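Long-range contact in glucose-6-phosphate isomerase (Chlamydia trachomatis D/UW-3/CX, PDB 6OTU), which catalyses the reversible isomerisation of glucose 6-phosphate to fructose 6-phosphate: residues I127-F141 and K253-I266. Sequence-based numbering, arbitrary orientation.
Sequences IARHSKEEALRLAEF and KSRYLEVFHLWDSI
Phe260 turns its ring edge to one face of Phe141 in a T-shaped stack, the planes 81° apart and the centroids 5.5 Å from each other. Phe260 CZ lies 3.8 Å from Phe141 CG, while the edge of the Phe141 ring meets the CD2 methyl of Leu257 nearly in plane. At the other end of the contact, the six-membered ring of Trp263 reaches toward the helix: its CZ2 comes 3.3 Å from His130 CB, its CZ3 touches Ser131 OG, and its CH2 packs on Glu134 CG. The backbone O of His261 sits over one face of this indole, whose NE1 is hydrogen-bonded to Gln246 OE1. Ile127 runs past Trp263 in the opposite sense and rests CD1 on Trp263 CB; its CG2, anti to the backbone N, faces Ile266 CD1 tip to tip.

Between the two aromatic ends, the guanidinium of Arg137 takes its partners around its rim. Arg137 NH1 donates to Val259 O at 3.0 Å, an almost straight bond, and makes a salt bridge with Glu258 OE1, whose carboxylate stands nearly perpendicular to the guanidinium. NH2 pairs with Glu134 OE1 one helical turn back, and Lys253 joins the network through Glu258 OE1. A bend at chi2 (-58°) carries the Glu134 carboxylate back to the strand, where His261 N donates a hydrogen bond to Glu134 OE1, 3.2 Å, from above the carboxylate plane. Helix side chains thus hold the strand's backbone by two hydrogen bonds, beside the salt bridge and the packing.

Strand 258-262 is an outermost strand of the five-stranded parallel sheet in this SIS-type fold, hydrogen-bonded through its backbone to strand 240-245. Segment 127-141 of helix 122-148 runs roughly antiparallel to the strand, their axes at 153°, and Met275 of helix 275-285 touches Glu134, Leu138 and Phe260.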
loop_
_atom_site.group_PDB
_atom_site.type_symbol
_atom_site.label_atom_id
_atom_site.label_comp_id
_atom_site.label_asym_id
_atom_site.label_seq_id
_atom_site.Cartn_x
_atom_site.Cartn_y
_atom_site.Cartn_z
ATOM N N ILE A 127 29.171 14.437 -12.569
ATOM C CA ILE A 127 27.931 14.442 -11.795
ATOM C C ILE A 127 28.211 14.839 -10.351
ATOM O O ILE A 127 27.415 15.544 -9.718
ATOM C CB ILE A 127 27.235 13.066 -11.870
ATOM C CG1 ILE A 127 26.764 12.754 -13.296
ATOM C CG2 ILE A 127 26.096 12.977 -10.832
ATOM C CD1 ILE A 127 25.504 13.486 -13.725
ATOM N N ALA A 128 29.331 14.379 -9.799
ATOM C CA ALA A 128 29.624 14.710 -8.411
ATOM C C ALA A 128 29.882 16.204 -8.250
ATOM O O ALA A 128 29.378 16.825 -7.307
ATOM C CB ALA A 128 30.812 13.895 -7.895
ATOM N N ARG A 129 30.648 16.810 -9.160
ATOM C CA ARG A 129 30.915 18.221 -8.945
ATOM C C ARG A 129 29.703 19.075 -9.274
ATOM O O ARG A 129 29.484 20.097 -8.619
ATOM C CB ARG A 129 32.127 18.719 -9.733
ATOM C CG ARG A 129 32.698 19.918 -8.987
ATOM C CD ARG A 129 33.512 20.908 -9.785
ATOM N NE ARG A 129 34.218 20.303 -10.896
ATOM C CZ ARG A 129 33.872 20.474 -12.160
ATOM N NH1 ARG A 129 34.581 19.897 -13.111
ATOM N NH2 ARG A 129 32.824 21.227 -12.473
ATOM N N HIS A 130 28.884 18.666 -10.239
ATOM C CA HIS A 130 27.674 19.439 -10.501
ATOM C C HIS A 130 26.684 19.330 -9.348
ATOM O O HIS A 130 26.016 20.313 -9.006
ATOM C CB HIS A 130 27.054 19.002 -11.816
ATOM C CG HIS A 130 27.874 19.389 -13.000
ATOM N ND1 HIS A 130 28.057 18.561 -14.086
ATOM C CD2 HIS A 130 28.594 20.507 -13.251
ATOM C CE1 HIS A 130 28.844 19.158 -14.962
ATOM N NE2 HIS A 130 29.182 20.341 -14.479
ATOM N N SER A 131 26.605 18.158 -8.714
ATOM C CA SER A 131 25.775 18.024 -7.518
ATOM C C SER A 131 26.255 18.957 -6.414
ATOM O O SER A 131 25.443 19.598 -5.737
ATOM C CB SER A 131 25.773 16.572 -7.027
ATOM O OG SER A 131 25.232 15.707 -8.012
ATOM N N LYS A 132 27.570 19.054 -6.222
ATOM C CA LYS A 132 28.092 19.978 -5.220
ATOM C C LYS A 132 27.769 21.421 -5.586
ATOM O O LYS A 132 27.361 22.213 -4.727
ATOM C CB LYS A 132 29.596 19.782 -5.051
ATOM C CG LYS A 132 30.176 20.683 -3.995
ATOM C CD LYS A 132 31.577 20.276 -3.592
ATOM C CE LYS A 132 31.996 21.009 -2.321
ATOM N NZ LYS A 132 33.423 20.758 -1.913
ATOM N N GLU A 133 27.917 21.776 -6.863
ATOM C CA GLU A 133 27.545 23.115 -7.299
ATOM C C GLU A 133 26.055 23.375 -7.105
ATOM O O GLU A 133 25.662 24.498 -6.767
ATOM C CB GLU A 133 27.935 23.331 -8.758
ATOM C CG GLU A 133 29.419 23.233 -9.037
ATOM C CD GLU A 133 29.715 23.150 -10.523
ATOM O OE1 GLU A 133 30.821 22.699 -10.888
ATOM O OE2 GLU A 133 28.837 23.537 -11.323
ATOM N N GLU A 134 25.208 22.363 -7.338
ATOM C CA GLU A 134 23.770 22.540 -7.127
ATOM C C GLU A 134 23.450 22.751 -5.653
ATOM O O GLU A 134 22.649 23.624 -5.305
ATOM C CB GLU A 134 22.990 21.331 -7.661
ATOM C CG GLU A 134 22.952 21.234 -9.185
ATOM C CD GLU A 134 22.350 22.469 -9.850
ATOM O OE1 GLU A 134 21.200 22.824 -9.524
ATOM O OE2 GLU A 134 23.027 23.083 -10.707
ATOM N N ALA A 135 24.066 21.946 -4.780
ATOM C CA ALA A 135 23.804 22.030 -3.345
ATOM C C ALA A 135 24.190 23.395 -2.775
ATOM O O ALA A 135 23.467 23.953 -1.944
ATOM C CB ALA A 135 24.554 20.918 -2.622
ATOM N N LEU A 136 25.322 23.958 -3.204
ATOM C CA LEU A 136 25.653 25.283 -2.699
ATOM C C LEU A 136 24.700 26.330 -3.256
ATOM O O LEU A 136 24.387 27.314 -2.571
ATOM C CB LEU A 136 27.110 25.637 -3.005
ATOM C CG LEU A 136 28.111 24.555 -2.577
ATOM C CD1 LEU A 136 29.334 24.547 -3.490
ATOM C CD2 LEU A 136 28.508 24.665 -1.094
ATOM N N ARG A 137 24.200 26.125 -4.474
ATOM C CA ARG A 137 23.145 27.001 -4.952
ATOM C C ARG A 137 21.880 26.816 -4.130
ATOM O O ARG A 137 21.149 27.781 -3.907
ATOM C CB ARG A 137 22.883 26.750 -6.436
ATOM C CG ARG A 137 24.034 27.207 -7.321
ATOM C CD ARG A 137 23.752 26.957 -8.783
ATOM N NE ARG A 137 22.500 27.585 -9.171
ATOM C CZ ARG A 137 21.436 26.921 -9.606
ATOM N NH1 ARG A 137 20.338 27.588 -9.929
ATOM N NH2 ARG A 137 21.472 25.603 -9.726
ATOM N N LEU A 138 21.633 25.596 -3.644
ATOM C CA LEU A 138 20.477 25.341 -2.790
ATOM C C LEU A 138 20.621 26.056 -1.452
ATOM O O LEU A 138 19.697 26.745 -1.005
ATOM C CB LEU A 138 20.293 23.832 -2.581
ATOM C CG LEU A 138 19.140 23.349 -1.701
ATOM C CD1 LEU A 138 17.802 23.701 -2.320
ATOM C CD2 LEU A 138 19.237 21.841 -1.440
ATOM N N ALA A 139 21.778 25.908 -0.801
ATOM C CA ALA A 139 22.004 26.599 0.465
ATOM C C ALA A 139 21.765 28.100 0.330
ATOM O O ALA A 139 21.098 28.705 1.175
ATOM C CB ALA A 139 23.418 26.326 0.973
ATOM N N GLU A 140 22.281 28.709 -0.745
ATOM C CA GLU A 140 22.038 30.126 -0.995
ATOM C C GLU A 140 20.556 30.404 -1.180
ATOM O O GLU A 140 20.034 31.415 -0.693
ATOM C CB GLU A 140 22.788 30.575 -2.246
ATOM C CG GLU A 140 24.165 31.133 -2.036
ATOM C CD GLU A 140 24.822 31.500 -3.359
ATOM O OE1 GLU A 140 24.188 31.284 -4.420
ATOM O OE2 GLU A 140 25.964 32.012 -3.338
ATOM N N PHE A 141 19.866 29.518 -1.900
ATOM C CA PHE A 141 18.460 29.734 -2.207
ATOM C C PHE A 141 17.595 29.599 -0.955
ATOM O O PHE A 141 16.625 30.351 -0.774
ATOM C CB PHE A 141 18.014 28.748 -3.292
ATOM C CG PHE A 141 16.524 28.723 -3.511
ATOM C CD1 PHE A 141 15.913 29.657 -4.334
ATOM C CD2 PHE A 141 15.731 27.798 -2.857
ATOM C CE1 PHE A 141 14.538 29.648 -4.521
ATOM C CE2 PHE A 141 14.342 27.787 -3.034
ATOM C CZ PHE A 141 13.752 28.705 -3.859
ATOM N N LYS A 253 15.075 29.921 -17.022
ATOM C CA LYS A 253 15.115 30.869 -15.907
ATOM C C LYS A 253 14.212 32.083 -16.122
ATOM O O LYS A 253 13.990 32.851 -15.178
ATOM C CB LYS A 253 16.548 31.328 -15.650
ATOM C CG LYS A 253 17.339 30.376 -14.774
ATOM C CD LYS A 253 17.000 30.571 -13.294
ATOM C CE LYS A 253 18.073 31.391 -12.599
ATOM N NZ LYS A 253 19.416 30.778 -12.827
ATOM N N SER A 254 13.683 32.269 -17.328
ATOM C CA SER A 254 12.707 33.316 -17.589
ATOM C C SER A 254 11.292 32.905 -17.207
ATOM O O SER A 254 10.399 33.758 -17.166
ATOM C CB SER A 254 12.747 33.723 -19.071
ATOM O OG SER A 254 11.815 32.966 -19.832
ATOM N N ARG A 255 11.064 31.627 -16.925
ATOM C CA ARG A 255 9.758 31.153 -16.525
ATOM C C ARG A 255 9.704 30.768 -15.048
ATOM O O ARG A 255 8.607 30.639 -14.491
ATOM C CB ARG A 255 9.356 29.969 -17.427
ATOM C CG ARG A 255 7.968 29.376 -17.198
ATOM C CD ARG A 255 7.697 28.171 -18.114
ATOM N NE ARG A 255 6.443 27.505 -17.760
ATOM C CZ ARG A 255 5.249 27.872 -18.217
ATOM N NH1 ARG A 255 5.134 28.899 -19.052
ATOM N NH2 ARG A 255 4.161 27.214 -17.830
ATOM N N TYR A 256 10.856 30.637 -14.384
ATOM C CA TYR A 256 10.921 30.209 -12.993
ATOM C C TYR A 256 11.800 31.144 -12.166
ATOM O O TYR A 256 12.818 31.662 -12.647
ATOM C CB TYR A 256 11.441 28.775 -12.898
ATOM C CG TYR A 256 10.538 27.791 -13.611
ATOM C CD1 TYR A 256 9.394 27.294 -12.990
ATOM C CD2 TYR A 256 10.818 27.375 -14.911
ATOM C CE1 TYR A 256 8.563 26.412 -13.634
ATOM C CE2 TYR A 256 9.991 26.489 -15.563
ATOM C CZ TYR A 256 8.862 26.012 -14.923
ATOM O OH TYR A 256 8.031 25.128 -15.567
ATOM N N LEU A 257 11.388 31.356 -10.916
ATOM C CA LEU A 257 12.197 32.119 -9.971
ATOM C C LEU A 257 13.596 31.527 -9.840
ATOM O O LEU A 257 14.585 32.258 -9.730
ATOM C CB LEU A 257 11.494 32.165 -8.609
ATOM C CG LEU A 257 12.365 32.521 -7.398
ATOM C CD1 LEU A 257 12.648 34.022 -7.311
ATOM C CD2 LEU A 257 11.734 32.005 -6.106
ATOM N N GLU A 258 13.693 30.202 -9.851
ATOM C CA GLU A 258 14.976 29.517 -9.837
ATOM C C GLU A 258 14.784 28.179 -10.530
ATOM O O GLU A 258 13.660 27.675 -10.649
ATOM C CB GLU A 258 15.517 29.333 -8.407
ATOM C CG GLU A 258 16.945 28.766 -8.287
ATOM C CD GLU A 258 17.985 29.543 -9.082
ATOM O OE1 GLU A 258 18.061 29.361 -10.312
ATOM O OE2 GLU A 258 18.743 30.331 -8.480
ATOM N N VAL A 259 15.893 27.618 -11.004
ATOM C CA VAL A 259 15.884 26.345 -11.712
ATOM C C VAL A 259 17.040 25.509 -11.182
ATOM O O VAL A 259 18.193 25.956 -11.213
ATOM C CB VAL A 259 16.009 26.522 -13.237
ATOM C CG1 VAL A 259 16.204 25.155 -13.917
ATOM C CG2 VAL A 259 14.792 27.285 -13.807
ATOM N N PHE A 260 16.738 24.302 -10.696
ATOM C CA PHE A 260 17.745 23.342 -10.253
ATOM C C PHE A 260 17.787 22.166 -11.226
ATOM O O PHE A 260 16.819 21.879 -11.930
ATOM C CB PHE A 260 17.465 22.857 -8.815
ATOM C CG PHE A 260 17.532 23.954 -7.778
ATOM C CD1 PHE A 260 18.738 24.285 -7.172
ATOM C CD2 PHE A 260 16.383 24.671 -7.422
ATOM C CE1 PHE A 260 18.800 25.304 -6.211
ATOM C CE2 PHE A 260 16.429 25.691 -6.475
ATOM C CZ PHE A 260 17.645 26.014 -5.868
ATOM N N HIS A 261 18.921 21.480 -11.260
ATOM C CA HIS A 261 19.166 20.446 -12.255
ATOM C C HIS A 261 19.453 19.096 -11.615
ATOM O O HIS A 261 20.113 19.009 -10.572
ATOM C CB HIS A 261 20.358 20.810 -13.152
ATOM C CG HIS A 261 20.241 22.142 -13.810
ATOM N ND1 HIS A 261 21.219 23.106 -13.709
ATOM C CD2 HIS A 261 19.267 22.674 -14.584
ATOM C CE1 HIS A 261 20.853 24.176 -14.391
ATOM N NE2 HIS A 261 19.670 23.941 -14.930
ATOM N N LEU A 262 18.955 18.052 -12.261
ATOM C CA LEU A 262 19.539 16.723 -12.255
ATOM C C LEU A 262 20.045 16.466 -13.679
ATOM O O LEU A 262 20.129 17.384 -14.491
ATOM C CB LEU A 262 18.524 15.686 -11.762
ATOM C CG LEU A 262 17.273 15.413 -12.606
ATOM C CD1 LEU A 262 16.769 13.998 -12.321
ATOM C CD2 LEU A 262 16.154 16.449 -12.356
ATOM N N TRP A 263 20.392 15.220 -13.989
ATOM C CA TRP A 263 20.963 14.883 -15.293
ATOM C C TRP A 263 20.378 13.559 -15.774
ATOM O O TRP A 263 19.648 12.879 -15.047
ATOM C CB TRP A 263 22.504 14.864 -15.219
ATOM C CG TRP A 263 22.989 16.190 -14.714
ATOM C CD1 TRP A 263 23.305 17.287 -15.465
ATOM C CD2 TRP A 263 23.110 16.596 -13.345
ATOM N NE1 TRP A 263 23.638 18.338 -14.646
ATOM C CE2 TRP A 263 23.527 17.938 -13.342
ATOM C CE3 TRP A 263 22.908 15.950 -12.121
ATOM C CZ2 TRP A 263 23.755 18.643 -12.165
ATOM C CZ3 TRP A 263 23.128 16.657 -10.951
ATOM C CH2 TRP A 263 23.549 17.986 -10.982
ATOM N N ASP A 264 20.711 13.195 -17.018
ATOM C CA ASP A 264 20.076 12.050 -17.675
ATOM C C ASP A 264 20.411 10.723 -17.003
ATOM O O ASP A 264 19.583 9.803 -17.008
ATOM C CB ASP A 264 20.471 12.002 -19.148
ATOM C CG ASP A 264 19.545 12.831 -20.011
ATOM O OD1 ASP A 264 18.574 13.383 -19.450
ATOM O OD2 ASP A 264 19.785 12.946 -21.231
ATOM N N SER A 265 21.599 10.609 -16.419
ATOM C CA SER A 265 22.045 9.404 -15.739
ATOM C C SER A 265 21.516 9.281 -14.310
ATOM O O SER A 265 21.981 8.400 -13.575
ATOM C CB SER A 265 23.559 9.390 -15.703
ATOM O OG SER A 265 23.987 10.553 -15.041
ATOM N N ILE A 266 20.612 10.167 -13.897
ATOM C CA ILE A 266 19.986 10.130 -12.582
ATOM C C ILE A 266 18.578 9.583 -12.791
ATOM O O ILE A 266 17.682 10.314 -13.224
ATOM C CB ILE A 266 19.950 11.510 -11.914
ATOM C CG1 ILE A 266 21.335 12.168 -11.861
ATOM C CG2 ILE A 266 19.319 11.416 -10.510
ATOM C CD1 ILE A 266 22.454 11.278 -11.276
#